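Local coordinates for protein vestitone reductase (Medicago sativa, PDB 2P4H) that catalyses the stereospecific NADPH-dependent reduction of (3R)-vestitone in the penultimate step of medicarpin biosynthesis, part of the plant's defence, at residues R40-L45 / L55-A60; G106-C111 / K169-F174; A128-G133 / R285-N290; L207-G212 / E257-L262; H234-E239 / A297-K302. All coordinates share one frame; numbering follows the deposited sequence.

How the contacts relate
Four of the five contacts are held by van der Waals packing, mostly of apolar groups, without a hydrogen bond between their segments; contact 5 alone adds one, from a tyrosine hydroxyl to a backbone carbonyl. Contacts 1 and 2 belong to the Rossmann-type domain: the first lies at an edge strand of the sheet, 55-57, the second joins two parallel helices lying against it. Contact 3 joins a loop leaving core strand 119-125 to the later strand 288-289, and contact 4 pairs two helices outside the sheet; they meet through the salt bridge Arg285-Glu257. Contact 4 is buried at all three touching residues, contact 3 at three of four; the others are partly buried. Contact 5 ties helix 227-239 to the chain leaving helix 292-296.

Contact 1. Residues R40-L45 / L55-A60; sequences RDVSFL and LHFFNA
Phe57 points the far end of its ring at Val42 and Leu45. Its CG lies anti to its own carbonyl carbon (chi1 -64°), which sends the ring off the strand toward the short helix 43-46. Val42 comes from the opposite direction, its CG2 reaching Phe57 CZ at 4.0 Å by an oblique path, while its CG1 lies at the same distance from CE2. Leu45 meets the ring differently: its CD1 lies near the ring plane, 3.9 Å from Phe57 CE2 at the edge. Further along, Leu55 extends CD2 to the backbone of Leu45, 3.8 Å from Leu45 O, and this methyl also lies 4.1 Å from Leu45 CB. Replacing Phe57 by an alanine would probably leave Val42 and the CD1 methyl of Leu45 without their aromatic partner and open a gap beside the helix start. Val42 is the N-cap residue, and its carbonyl O receives Leu45 N at 2.8 Å, so the residue that packs on the ring also begins the turn that carries Leu45. Strand 55-57 is the outermost parallel strand on this side of the Rossmann-type sheet, paired with strand 27-31, where Thr30 touches Phe57 and Val28 touches Leu55. From helix 12-23, Ser15 meets Leu45 and Ile18 meets Leu55; Leu45 also lies close to Thr10 of the predicted NADP(+)-binding loop.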
# COMPACT_ATOMS: atom_id res chain seq x y z
N ARG A 40 10.63 4.27 19.60
CA ARG A 40 11.66 5.26 19.87
C ARG A 40 11.09 6.67 19.82
O ARG A 40 11.23 7.44 20.77
CB ARG A 40 12.80 5.11 18.86
CG ARG A 40 13.95 6.08 19.07
CD ARG A 40 15.08 5.80 18.10
NE ARG A 40 15.62 4.45 18.26
CZ ARG A 40 16.59 3.94 17.51
NH1 ARG A 40 17.13 4.65 16.54
NH2 ARG A 40 17.01 2.70 17.74
N ASP A 41 10.44 7.00 18.71
CA ASP A 41 9.85 8.32 18.54
C ASP A 41 8.62 8.27 17.64
O ASP A 41 8.73 8.06 16.43
CB ASP A 41 10.88 9.29 17.95
CG ASP A 41 10.29 10.65 17.65
OD1 ASP A 41 9.63 11.23 18.54
OD2 ASP A 41 10.48 11.15 16.52
N VAL A 42 7.45 8.46 18.24
CA VAL A 42 6.19 8.44 17.50
C VAL A 42 5.51 9.80 17.54
O VAL A 42 4.30 9.90 17.36
CB VAL A 42 5.22 7.39 18.08
CG1 VAL A 42 5.80 5.99 17.92
CG2 VAL A 42 4.94 7.69 19.55
N SER A 43 6.30 10.84 17.76
CA SER A 43 5.76 12.20 17.83
C SER A 43 4.98 12.59 16.58
O SER A 43 3.98 13.30 16.67
CB SER A 43 6.90 13.20 18.07
OG SER A 43 7.49 12.99 19.34
N PHE A 44 5.43 12.14 15.41
CA PHE A 44 4.74 12.48 14.18
C PHE A 44 3.34 11.87 14.14
O PHE A 44 2.51 12.25 13.33
CB PHE A 44 5.56 12.06 12.95
CG PHE A 44 5.67 10.58 12.75
CD1 PHE A 44 4.77 9.91 11.93
CD2 PHE A 44 6.68 9.85 13.36
CE1 PHE A 44 4.88 8.54 11.72
CE2 PHE A 44 6.80 8.48 13.16
CZ PHE A 44 5.90 7.82 12.33
N LEU A 45 3.09 10.92 15.04
CA LEU A 45 1.78 10.28 15.14
C LEU A 45 0.98 10.92 16.27
O LEU A 45 -0.17 11.30 16.09
CB LEU A 45 1.92 8.78 15.40
CG LEU A 45 2.36 7.87 14.25
CD1 LEU A 45 2.41 6.43 14.72
CD2 LEU A 45 1.39 8.01 13.08
N LEU A 55 -5.96 8.13 19.77
CA LEU A 55 -4.93 7.21 19.29
C LEU A 55 -4.31 6.44 20.45
O LEU A 55 -3.84 7.03 21.41
CB LEU A 55 -3.84 7.96 18.52
CG LEU A 55 -2.67 7.10 18.02
CD1 LEU A 55 -3.18 6.04 17.05
CD2 LEU A 55 -1.64 7.99 17.35
N HIS A 56 -4.29 5.11 20.33
CA HIS A 56 -3.74 4.26 21.38
C HIS A 56 -2.75 3.26 20.80
O HIS A 56 -2.99 2.68 19.74
CB HIS A 56 -4.88 3.51 22.07
CG HIS A 56 -5.98 4.40 22.56
ND1 HIS A 56 -5.82 5.25 23.63
CD2 HIS A 56 -7.23 4.60 22.10
CE1 HIS A 56 -6.94 5.94 23.81
NE2 HIS A 56 -7.81 5.56 22.89
N PHE A 57 -1.64 3.05 21.50
CA PHE A 57 -0.60 2.12 21.05
C PHE A 57 -0.64 0.80 21.82
O PHE A 57 -0.94 0.76 23.02
CB PHE A 57 0.78 2.75 21.20
CG PHE A 57 1.00 3.94 20.31
CD1 PHE A 57 0.46 5.18 20.64
CD2 PHE A 57 1.74 3.83 19.14
CE1 PHE A 57 0.66 6.29 19.82
CE2 PHE A 57 1.95 4.93 18.31
CZ PHE A 57 1.41 6.16 18.65
N PHE A 58 -0.30 -0.28 21.12
CA PHE A 58 -0.29 -1.62 21.70
C PHE A 58 0.93 -2.42 21.27
O PHE A 58 1.36 -2.35 20.12
CB PHE A 58 -1.54 -2.39 21.25
CG PHE A 58 -2.82 -1.82 21.78
CD1 PHE A 58 -3.39 -2.32 22.95
CD2 PHE A 58 -3.46 -0.78 21.11
CE1 PHE A 58 -4.57 -1.79 23.45
CE2 PHE A 58 -4.65 -0.24 21.61
CZ PHE A 58 -5.20 -0.75 22.77
N ASN A 59 1.49 -3.19 22.20
CA ASN A 59 2.62 -4.04 21.87
C ASN A 59 2.02 -5.29 21.24
O ASN A 59 0.92 -5.70 21.60
CB ASN A 59 3.39 -4.45 23.13
CG ASN A 59 4.28 -3.35 23.65
OD1 ASN A 59 5.09 -2.78 22.91
ND2 ASN A 59 4.15 -3.04 24.94
N ALA A 60 2.74 -5.87 20.29
CA ALA A 60 2.28 -7.08 19.63
C ALA A 60 3.39 -7.65 18.77
O ALA A 60 4.37 -6.96 18.46
CB ALA A 60 1.06 -6.78 18.75

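Contact 2. Residues G106-C111 / K169-F174; sequences GILKAC and KAVLEF
Leu108 lays its CD2 methyl against the start of the Phe174 ring, 3.5 Å from Phe174 CD2, with Leu108 CG almost as near at 3.6 Å. The two side chains slide past each other in opposite directions, each with CG anti to its backbone N (chi1 -179° in Leu108, -173° in Phe174), and so each reaches across to the other helix. The same leucine methyl lies 4.0 Å from Val171 CG1 and 3.7 Å from Val171 O, so it touches residues of successive turns, Val171 and Phe174. At the far end of the ring Lys109 crosses at about a right angle: its CG touches Phe174 CZ at 3.6 Å. The helix segments are nearly parallel, at 8°, with axes 10.8 Å apart, neighbours on one side of a Rossmann-type sheet. Beneath them, Leu108 and Val171 both rest on Val182 of strand 182-187, and strand 119-125 supplies Phe120 under Leu108 and Tyr122 under Val171. With no hydrogen bond between the segments, the pairing rests on van der Waals and hydrophobic contact, and Lys109 contributes through its aliphatic stem, while its ammonium group runs away from the ring.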
# COMPACT_ATOMS: atom_id res chain seq x y z
N GLY A 106 -1.29 -13.59 11.61
CA GLY A 106 -1.35 -13.34 13.04
C GLY A 106 -2.56 -12.58 13.55
O GLY A 106 -3.37 -13.11 14.32
N ILE A 107 -2.71 -11.34 13.11
CA ILE A 107 -3.83 -10.54 13.55
C ILE A 107 -5.16 -11.02 12.96
O ILE A 107 -6.22 -10.79 13.54
CB ILE A 107 -3.57 -9.04 13.24
CG1 ILE A 107 -4.68 -8.18 13.86
CG2 ILE A 107 -3.44 -8.82 11.74
CD1 ILE A 107 -4.39 -6.70 13.83
N LEU A 108 -5.11 -11.70 11.82
CA LEU A 108 -6.34 -12.22 11.23
C LEU A 108 -6.87 -13.37 12.10
O LEU A 108 -8.07 -13.50 12.32
CB LEU A 108 -6.08 -12.71 9.79
CG LEU A 108 -7.27 -13.28 9.02
CD1 LEU A 108 -8.39 -12.25 8.91
CD2 LEU A 108 -6.80 -13.71 7.63
N LYS A 109 -5.96 -14.21 12.60
CA LYS A 109 -6.36 -15.31 13.47
C LYS A 109 -6.98 -14.75 14.74
O LYS A 109 -7.95 -15.30 15.27
CB LYS A 109 -5.15 -16.18 13.82
CG LYS A 109 -4.64 -17.03 12.67
CD LYS A 109 -3.34 -17.73 13.04
CE LYS A 109 -2.83 -18.60 11.91
NZ LYS A 109 -1.52 -19.23 12.25
N ALA A 110 -6.43 -13.64 15.23
CA ALA A 110 -6.95 -13.01 16.44
C ALA A 110 -8.37 -12.51 16.22
O ALA A 110 -9.16 -12.42 17.17
CB ALA A 110 -6.05 -11.84 16.84
N CYS A 111 -8.70 -12.19 14.97
CA CYS A 111 -10.01 -11.67 14.59
C CYS A 111 -11.11 -12.72 14.57
O CYS A 111 -12.29 -12.38 14.55
CB CYS A 111 -9.90 -11.00 13.21
SG CYS A 111 -11.32 -9.99 12.72
N LYS A 169 -2.48 -14.80 -0.60
CA LYS A 169 -3.21 -16.05 -0.80
C LYS A 169 -3.62 -16.64 0.54
O LYS A 169 -4.74 -17.12 0.70
CB LYS A 169 -2.37 -17.06 -1.58
CG LYS A 169 -2.20 -16.71 -3.05
CD LYS A 169 -1.56 -17.86 -3.81
CE LYS A 169 -1.55 -17.58 -5.31
NZ LYS A 169 -1.02 -18.75 -6.07
N ALA A 170 -2.71 -16.60 1.51
CA ALA A 170 -3.00 -17.15 2.83
C ALA A 170 -4.14 -16.39 3.51
O ALA A 170 -5.02 -16.99 4.13
CB ALA A 170 -1.74 -17.10 3.70
N VAL A 171 -4.12 -15.07 3.38
CA VAL A 171 -5.16 -14.23 3.98
C VAL A 171 -6.53 -14.53 3.38
O VAL A 171 -7.51 -14.71 4.10
CB VAL A 171 -4.82 -12.73 3.79
CG1 VAL A 171 -6.02 -11.86 4.12
CG2 VAL A 171 -3.65 -12.35 4.69
N LEU A 172 -6.61 -14.60 2.05
CA LEU A 172 -7.88 -14.87 1.39
C LEU A 172 -8.41 -16.25 1.78
O LEU A 172 -9.60 -16.40 2.07
CB LEU A 172 -7.70 -14.78 -0.13
CG LEU A 172 -7.43 -13.36 -0.66
CD1 LEU A 172 -6.89 -13.45 -2.07
CD2 LEU A 172 -8.72 -12.55 -0.62
N GLU A 173 -7.54 -17.25 1.79
CA GLU A 173 -7.95 -18.60 2.13
C GLU A 173 -8.42 -18.71 3.58
O GLU A 173 -9.48 -19.28 3.85
CB GLU A 173 -6.81 -19.58 1.90
CG GLU A 173 -7.18 -21.03 2.16
CD GLU A 173 -8.36 -21.49 1.30
OE1 GLU A 173 -8.28 -21.37 0.06
OE2 GLU A 173 -9.36 -21.97 1.88
N PHE A 174 -7.65 -18.16 4.50
CA PHE A 174 -8.01 -18.21 5.91
C PHE A 174 -9.33 -17.49 6.15
O PHE A 174 -10.20 -17.98 6.87
CB PHE A 174 -6.92 -17.58 6.78
CG PHE A 174 -7.16 -17.76 8.25
CD1 PHE A 174 -6.68 -18.88 8.92
CD2 PHE A 174 -7.89 -16.81 8.97
CE1 PHE A 174 -6.92 -19.06 10.28
CE2 PHE A 174 -8.14 -16.98 10.33
CZ PHE A 174 -7.66 -18.11 10.99

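Contact 3. Residues A128-G133 / R285-N290; sequences AVSFNG and RLPDLN
Val129 and Leu289 make the purely apolar part of this contact, through one methyl from each: Val129 CG2 meets Leu289 CD2 at 3.8 Å as the two side chains converge at a slant. In Val129, with CG1 anti to the carbonyl carbon (chi1 -58°), CG2 is left between the backbone N and the carbonyl carbon, facing Leu289. The second kind of contact sets a hydroxyl against a proline ring. Ser130 OG lies 3.5 Å from Pro287 CG and 3.9 Å from Pro287 CD, with Ser130 CB a little farther from the same CG at 4.1 Å. The hydrogen bond of this hydroxyl is made elsewhere, to the carbonyl O of Gly126, which satisfies it while it rests on the proline ring and probably limits its rotation. No hydrogen bond links the two segments directly. The closest CA pair is that of Ser130 and Pro287, 6.8 Å apart. The loop 128-133 follows strand 119-125 and leads to strand 138-139, which pairs in parallel with strand 288-289, so the chain just after the loop is joined to segment 285-290 by a two-strand pairing. Leu139 of that sheet touches both Val129 and Pro287, His223 of strand 219-226 packs on Ser130 and Leu289, and Ala128 leans on helix 158-177 at Thr165 and Glu168.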
# COMPACT_ATOMS: atom_id res chain seq x y z
N ALA A 128 2.29 -9.01 -6.30
CA ALA A 128 1.53 -10.25 -6.12
C ALA A 128 0.78 -10.66 -7.39
O ALA A 128 0.18 -11.74 -7.44
CB ALA A 128 0.55 -10.12 -4.95
N VAL A 129 0.79 -9.80 -8.41
CA VAL A 129 0.10 -10.09 -9.66
C VAL A 129 0.94 -9.91 -10.92
O VAL A 129 0.66 -10.52 -11.95
CB VAL A 129 -1.18 -9.21 -9.84
CG1 VAL A 129 -2.13 -9.41 -8.68
CG2 VAL A 129 -0.80 -7.74 -9.99
N SER A 130 1.98 -9.08 -10.83
CA SER A 130 2.81 -8.74 -11.99
C SER A 130 3.83 -9.75 -12.52
O SER A 130 4.32 -9.60 -13.64
CB SER A 130 3.52 -7.41 -11.73
OG SER A 130 2.57 -6.39 -11.46
N PHE A 131 4.15 -10.77 -11.73
CA PHE A 131 5.12 -11.77 -12.17
C PHE A 131 4.42 -13.08 -12.51
O PHE A 131 4.74 -14.13 -11.95
CB PHE A 131 6.16 -12.02 -11.07
CG PHE A 131 6.98 -10.80 -10.72
CD1 PHE A 131 6.53 -9.89 -9.78
CD2 PHE A 131 8.21 -10.58 -11.34
CE1 PHE A 131 7.29 -8.77 -9.45
CE2 PHE A 131 8.97 -9.46 -11.03
CZ PHE A 131 8.51 -8.55 -10.08
N ASN A 132 3.47 -13.01 -13.44
CA ASN A 132 2.70 -14.18 -13.85
C ASN A 132 3.30 -14.97 -15.02
O ASN A 132 2.71 -15.96 -15.47
CB ASN A 132 1.26 -13.77 -14.19
CG ASN A 132 1.21 -12.57 -15.13
OD1 ASN A 132 1.53 -11.45 -14.75
ND2 ASN A 132 0.81 -12.82 -16.37
N GLY A 133 4.45 -14.53 -15.51
CA GLY A 133 5.09 -15.23 -16.61
C GLY A 133 4.53 -14.92 -17.98
O GLY A 133 5.12 -15.28 -19.00
N ARG A 285 8.36 -2.15 -18.13
CA ARG A 285 7.08 -1.51 -18.42
C ARG A 285 6.04 -2.31 -17.63
O ARG A 285 5.60 -3.37 -18.07
CB ARG A 285 6.76 -1.59 -19.92
CG ARG A 285 7.77 -0.88 -20.82
CD ARG A 285 7.53 0.63 -20.89
NE ARG A 285 8.55 1.31 -21.68
CZ ARG A 285 8.55 2.61 -21.97
NH1 ARG A 285 7.56 3.39 -21.55
NH2 ARG A 285 9.54 3.13 -22.68
N LEU A 286 5.68 -1.81 -16.45
CA LEU A 286 4.72 -2.50 -15.60
C LEU A 286 3.31 -2.53 -16.16
O LEU A 286 2.92 -1.64 -16.91
CB LEU A 286 4.72 -1.87 -14.21
CG LEU A 286 6.08 -1.90 -13.51
CD1 LEU A 286 5.99 -1.13 -12.20
CD2 LEU A 286 6.51 -3.34 -13.27
N PRO A 287 2.53 -3.55 -15.80
CA PRO A 287 1.16 -3.68 -16.28
C PRO A 287 0.19 -2.73 -15.60
O PRO A 287 0.40 -2.29 -14.47
CB PRO A 287 0.83 -5.14 -15.96
CG PRO A 287 1.58 -5.37 -14.70
CD PRO A 287 2.92 -4.71 -14.97
N ASP A 288 -0.88 -2.41 -16.32
CA ASP A 288 -1.94 -1.56 -15.80
C ASP A 288 -2.79 -2.50 -14.95
O ASP A 288 -3.25 -3.54 -15.43
CB ASP A 288 -2.75 -0.99 -16.98
CG ASP A 288 -3.91 -0.11 -16.54
OD1 ASP A 288 -3.96 0.30 -15.36
OD2 ASP A 288 -4.77 0.18 -17.40
N LEU A 289 -2.97 -2.17 -13.68
CA LEU A 289 -3.79 -2.99 -12.79
C LEU A 289 -5.20 -2.41 -12.85
O LEU A 289 -5.54 -1.48 -12.11
CB LEU A 289 -3.22 -2.97 -11.36
CG LEU A 289 -1.71 -3.24 -11.27
CD1 LEU A 289 -1.29 -3.26 -9.81
CD2 LEU A 289 -1.36 -4.57 -11.93
N ASN A 290 -6.00 -2.95 -13.77
CA ASN A 290 -7.38 -2.52 -14.02
C ASN A 290 -8.16 -2.36 -12.72
O ASN A 290 -8.35 -3.32 -11.99
CB ASN A 290 -8.06 -3.53 -14.94
CG ASN A 290 -9.32 -3.00 -15.59
OD1 ASN A 290 -9.85 -3.61 -16.53
ND2 ASN A 290 -9.81 -1.87 -15.10

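Contact 4. Residues L207-G212 / E257-L262; sequences LVLVLG and EEMSQL
Two helices beyond the central Rossmann-type sheet meet here: the single turn 208-211 and helix 256-266, joined through one leucine. Leu209, with CG anti to its carbonyl carbon (chi1 -66°), directs its CD1 methyl at the backbone of the longer helix, 3.7 Å from Ser260 N and equally far from Ser260 CA. Ser260 CB lies 4.0 Å from the same methyl. Met259 lies next to it, its chain crossing the leucine at a slant: Met259 CG is 3.8 Å from Leu209 CD1, and the sulfur SD touches both CD1 at 3.9 Å and Leu209 CG at 4.1 Å. The methionine runs extended as far as SD and then bends. Within the short turn, Leu207 is the N-cap, and its carbonyl O accepts from both Val210 N and Leu211 N, which closes the turn around Leu209. Helix 305-319 backs the contact, with Phe309 against Met259 and Ile313 and Cys316 against Leu207. The hydroxyl of Ser260 is hydrogen-bonded to the carbonyl O of Leu273, so this buried polar group is satisfied away from the leucine. Between the segments, cohesion comes from dispersion and the exclusion of water, with a polarisable thioether adding to the methyl contacts.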
# COMPACT_ATOMS: atom_id res chain seq x y z
N LEU A 207 9.74 9.58 -8.19
CA LEU A 207 10.33 10.88 -8.48
C LEU A 207 11.73 10.80 -9.08
O LEU A 207 12.50 11.75 -9.01
CB LEU A 207 10.37 11.74 -7.21
CG LEU A 207 9.01 12.11 -6.60
CD1 LEU A 207 9.22 13.06 -5.43
CD2 LEU A 207 8.12 12.75 -7.66
N VAL A 208 12.05 9.66 -9.68
CA VAL A 208 13.36 9.46 -10.28
C VAL A 208 13.77 10.58 -11.25
O VAL A 208 14.95 10.94 -11.32
CB VAL A 208 13.44 8.08 -10.98
CG1 VAL A 208 12.42 8.00 -12.11
CG2 VAL A 208 14.85 7.83 -11.50
N LEU A 209 12.82 11.13 -12.00
CA LEU A 209 13.16 12.19 -12.95
C LEU A 209 13.54 13.52 -12.30
O LEU A 209 14.22 14.34 -12.93
CB LEU A 209 12.03 12.40 -13.96
CG LEU A 209 11.72 11.25 -14.92
CD1 LEU A 209 10.67 11.71 -15.92
CD2 LEU A 209 12.99 10.81 -15.65
N VAL A 210 13.12 13.75 -11.06
CA VAL A 210 13.47 15.00 -10.38
C VAL A 210 14.42 14.80 -9.20
O VAL A 210 15.06 15.76 -8.76
CB VAL A 210 12.22 15.74 -9.87
CG1 VAL A 210 11.33 16.14 -11.04
CG2 VAL A 210 11.46 14.87 -8.89
N LEU A 211 14.50 13.57 -8.70
CA LEU A 211 15.36 13.24 -7.56
C LEU A 211 16.59 12.43 -7.93
O LEU A 211 17.63 12.53 -7.28
CB LEU A 211 14.57 12.45 -6.51
CG LEU A 211 13.62 13.19 -5.58
CD1 LEU A 211 12.79 12.20 -4.78
CD2 LEU A 211 14.42 14.09 -4.65
N GLY A 212 16.47 11.62 -8.98
CA GLY A 212 17.59 10.80 -9.39
C GLY A 212 18.19 11.15 -10.73
O GLY A 212 17.87 12.18 -11.33
N GLU A 257 7.76 8.52 -20.32
CA GLU A 257 7.75 9.61 -21.30
C GLU A 257 6.65 10.61 -20.97
O GLU A 257 6.85 11.83 -21.10
CB GLU A 257 7.54 9.05 -22.71
CG GLU A 257 8.66 8.14 -23.21
CD GLU A 257 8.53 6.69 -22.76
OE1 GLU A 257 9.40 5.87 -23.15
OE2 GLU A 257 7.57 6.35 -22.03
N GLU A 258 5.49 10.12 -20.56
CA GLU A 258 4.39 11.01 -20.21
C GLU A 258 4.73 11.69 -18.89
O GLU A 258 4.36 12.84 -18.65
CB GLU A 258 3.08 10.22 -20.11
CG GLU A 258 2.66 9.63 -21.45
CD GLU A 258 1.32 8.92 -21.41
OE1 GLU A 258 0.98 8.28 -22.43
OE2 GLU A 258 0.62 9.01 -20.39
N MET A 259 5.44 10.97 -18.03
CA MET A 259 5.88 11.49 -16.75
C MET A 259 6.78 12.71 -17.03
O MET A 259 6.64 13.77 -16.41
CB MET A 259 6.66 10.40 -16.02
CG MET A 259 7.22 10.75 -14.67
SD MET A 259 8.16 9.34 -14.03
CE MET A 259 6.99 8.60 -12.91
N SER A 260 7.70 12.56 -17.98
CA SER A 260 8.60 13.64 -18.35
C SER A 260 7.84 14.87 -18.85
O SER A 260 8.16 16.00 -18.48
CB SER A 260 9.56 13.17 -19.44
OG SER A 260 10.30 14.26 -19.96
N GLN A 261 6.85 14.66 -19.71
CA GLN A 261 6.09 15.79 -20.24
C GLN A 261 5.35 16.52 -19.13
O GLN A 261 5.35 17.75 -19.09
CB GLN A 261 5.12 15.32 -21.33
CG GLN A 261 5.84 14.76 -22.55
CD GLN A 261 4.90 14.47 -23.70
OE1 GLN A 261 3.81 13.93 -23.51
NE2 GLN A 261 5.33 14.81 -24.91
N LEU A 262 4.72 15.78 -18.23
CA LEU A 262 3.98 16.40 -17.14
C LEU A 262 4.90 17.19 -16.21
O LEU A 262 4.66 18.37 -15.95
CB LEU A 262 3.24 15.32 -16.33
CG LEU A 262 2.39 15.76 -15.12
CD1 LEU A 262 1.51 14.59 -14.70
CD2 LEU A 262 3.26 16.21 -13.96

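Contact 5. Residues H234-E239 / A297-K302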
# COMPACT_ATOMS: atom_id res chain seq x y z
N HIS A 234 -9.84 2.41 1.93
CA HIS A 234 -9.95 1.60 3.15
C HIS A 234 -11.24 1.95 3.88
O HIS A 234 -12.00 1.07 4.28
CB HIS A 234 -8.76 1.85 4.08
CG HIS A 234 -7.52 1.08 3.72
ND1 HIS A 234 -7.10 -0.03 4.43
CD2 HIS A 234 -6.61 1.27 2.74
CE1 HIS A 234 -5.98 -0.48 3.89
NE2 HIS A 234 -5.66 0.29 2.87
N ILE A 235 -11.48 3.24 4.07
CA ILE A 235 -12.67 3.69 4.77
C ILE A 235 -13.93 3.31 4.00
O ILE A 235 -14.92 2.87 4.58
CB ILE A 235 -12.61 5.21 5.02
CG1 ILE A 235 -11.46 5.52 5.98
CG2 ILE A 235 -13.94 5.70 5.61
CD1 ILE A 235 -11.23 7.01 6.23
N TYR A 236 -13.89 3.47 2.68
CA TYR A 236 -15.03 3.13 1.84
C TYR A 236 -15.41 1.65 1.98
O TYR A 236 -16.58 1.31 2.17
CB TYR A 236 -14.73 3.43 0.37
CG TYR A 236 -15.91 3.15 -0.54
CD1 TYR A 236 -16.92 4.09 -0.71
CD2 TYR A 236 -16.03 1.91 -1.17
CE1 TYR A 236 -18.04 3.80 -1.49
CE2 TYR A 236 -17.15 1.61 -1.95
CZ TYR A 236 -18.15 2.56 -2.11
OH TYR A 236 -19.25 2.27 -2.88
N LEU A 237 -14.43 0.77 1.87
CA LEU A 237 -14.68 -0.66 1.97
C LEU A 237 -15.08 -1.10 3.37
O LEU A 237 -15.72 -2.13 3.54
CB LEU A 237 -13.45 -1.43 1.48
CG LEU A 237 -13.19 -1.21 -0.02
CD1 LEU A 237 -11.83 -1.75 -0.41
CD2 LEU A 237 -14.30 -1.88 -0.83
N LEU A 238 -14.72 -0.31 4.37
CA LEU A 238 -15.10 -0.62 5.75
C LEU A 238 -16.56 -0.22 5.97
O LEU A 238 -17.30 -0.93 6.65
CB LEU A 238 -14.22 0.15 6.74
CG LEU A 238 -14.70 0.17 8.19
CD1 LEU A 238 -14.63 -1.23 8.79
CD2 LEU A 238 -13.85 1.14 9.00
N GLU A 239 -16.96 0.91 5.39
CA GLU A 239 -18.31 1.44 5.57
C GLU A 239 -19.37 0.92 4.59
O GLU A 239 -20.56 1.01 4.87
CB GLU A 239 -18.28 2.97 5.49
CG GLU A 239 -17.30 3.64 6.45
CD GLU A 239 -17.34 5.16 6.37
OE1 GLU A 239 -17.63 5.70 5.27
OE2 GLU A 239 -17.06 5.82 7.39
N ALA A 297 -17.83 -0.94 -7.81
CA ALA A 297 -18.34 -1.12 -6.46
C ALA A 297 -18.80 0.19 -5.84
O ALA A 297 -19.33 0.20 -4.73
CB ALA A 297 -17.28 -1.78 -5.58
N GLY A 298 -18.60 1.30 -6.55
CA GLY A 298 -19.05 2.58 -6.04
C GLY A 298 -18.00 3.54 -5.51
O GLY A 298 -18.33 4.68 -5.20
N PHE A 299 -16.76 3.09 -5.38
CA PHE A 299 -15.69 3.96 -4.90
C PHE A 299 -15.31 4.98 -5.97
O PHE A 299 -15.26 4.65 -7.15
CB PHE A 299 -14.45 3.14 -4.53
CG PHE A 299 -13.30 3.97 -4.04
CD1 PHE A 299 -13.38 4.63 -2.81
CD2 PHE A 299 -12.16 4.13 -4.81
CE1 PHE A 299 -12.32 5.43 -2.36
CE2 PHE A 299 -11.10 4.93 -4.37
CZ PHE A 299 -11.18 5.58 -3.15
N ASP A 300 -15.05 6.20 -5.54
CA ASP A 300 -14.65 7.25 -6.48
C ASP A 300 -13.30 7.82 -6.07
O ASP A 300 -13.11 8.22 -4.92
CB ASP A 300 -15.68 8.39 -6.48
CG ASP A 300 -17.04 7.95 -7.00
OD1 ASP A 300 -17.68 7.10 -6.36
OD2 ASP A 300 -17.46 8.45 -8.07
N PHE A 301 -12.36 7.84 -7.01
CA PHE A 301 -11.05 8.39 -6.73
C PHE A 301 -11.14 9.91 -6.69
O PHE A 301 -11.82 10.52 -7.52
CB PHE A 301 -10.03 7.94 -7.78
CG PHE A 301 -9.59 6.52 -7.61
CD1 PHE A 301 -10.35 5.48 -8.13
CD2 PHE A 301 -8.46 6.22 -6.87
CE1 PHE A 301 -9.99 4.15 -7.91
CE2 PHE A 301 -8.08 4.89 -6.64
CZ PHE A 301 -8.85 3.86 -7.16
N LYS A 302 -10.46 10.51 -5.73
CA LYS A 302 -10.48 11.95 -5.53
C LYS A 302 -9.33 12.72 -6.18
O LYS A 302 -9.50 13.87 -6.59
CB LYS A 302 -10.48 12.23 -4.02
CG LYS A 302 -10.34 13.70 -3.63
CD LYS A 302 -10.39 13.86 -2.12
CE LYS A 302 -10.21 15.31 -1.71
NZ LYS A 302 -10.28 15.49 -0.23
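Tyr236 OH donates a hydrogen bond to Ala297 O, 2.8 Å away, from a position tilted 23° out of the carbonyl plane. Phe299 covers one face of the tyrosine ring: its CB stands 4.1 Å from the ring centroid in a CH-pi contact, and the edge of the Phe299 ring is turned toward the face of Tyr236, offset, with planes at 63°. Phe299 CD1 also reaches Tyr236 CB at 3.7 Å. Since CG of Tyr236 lies anti to its backbone N (chi1 -178°), the ring leaves helix 227-239 toward the loop and carries the hydroxyl as far as the end of helix 292-296. That end is a Schellman motif, in which Gly298 has a positive phi; a CB there would clash with Tyr236 OH. A phenylalanine in place of Tyr236 would probably keep much of the ring packing but leave the carbonyl of Ala297 without this donor. Farther out, Phe299 packs on Arg232 and Ala233 of helix 227-239 and sets its CE2 3.6 Å above the ring plane of Phe301. The backbone past it is pinned to the same helix, Asp300 O by Arg232 and Lys302 N by Asp229.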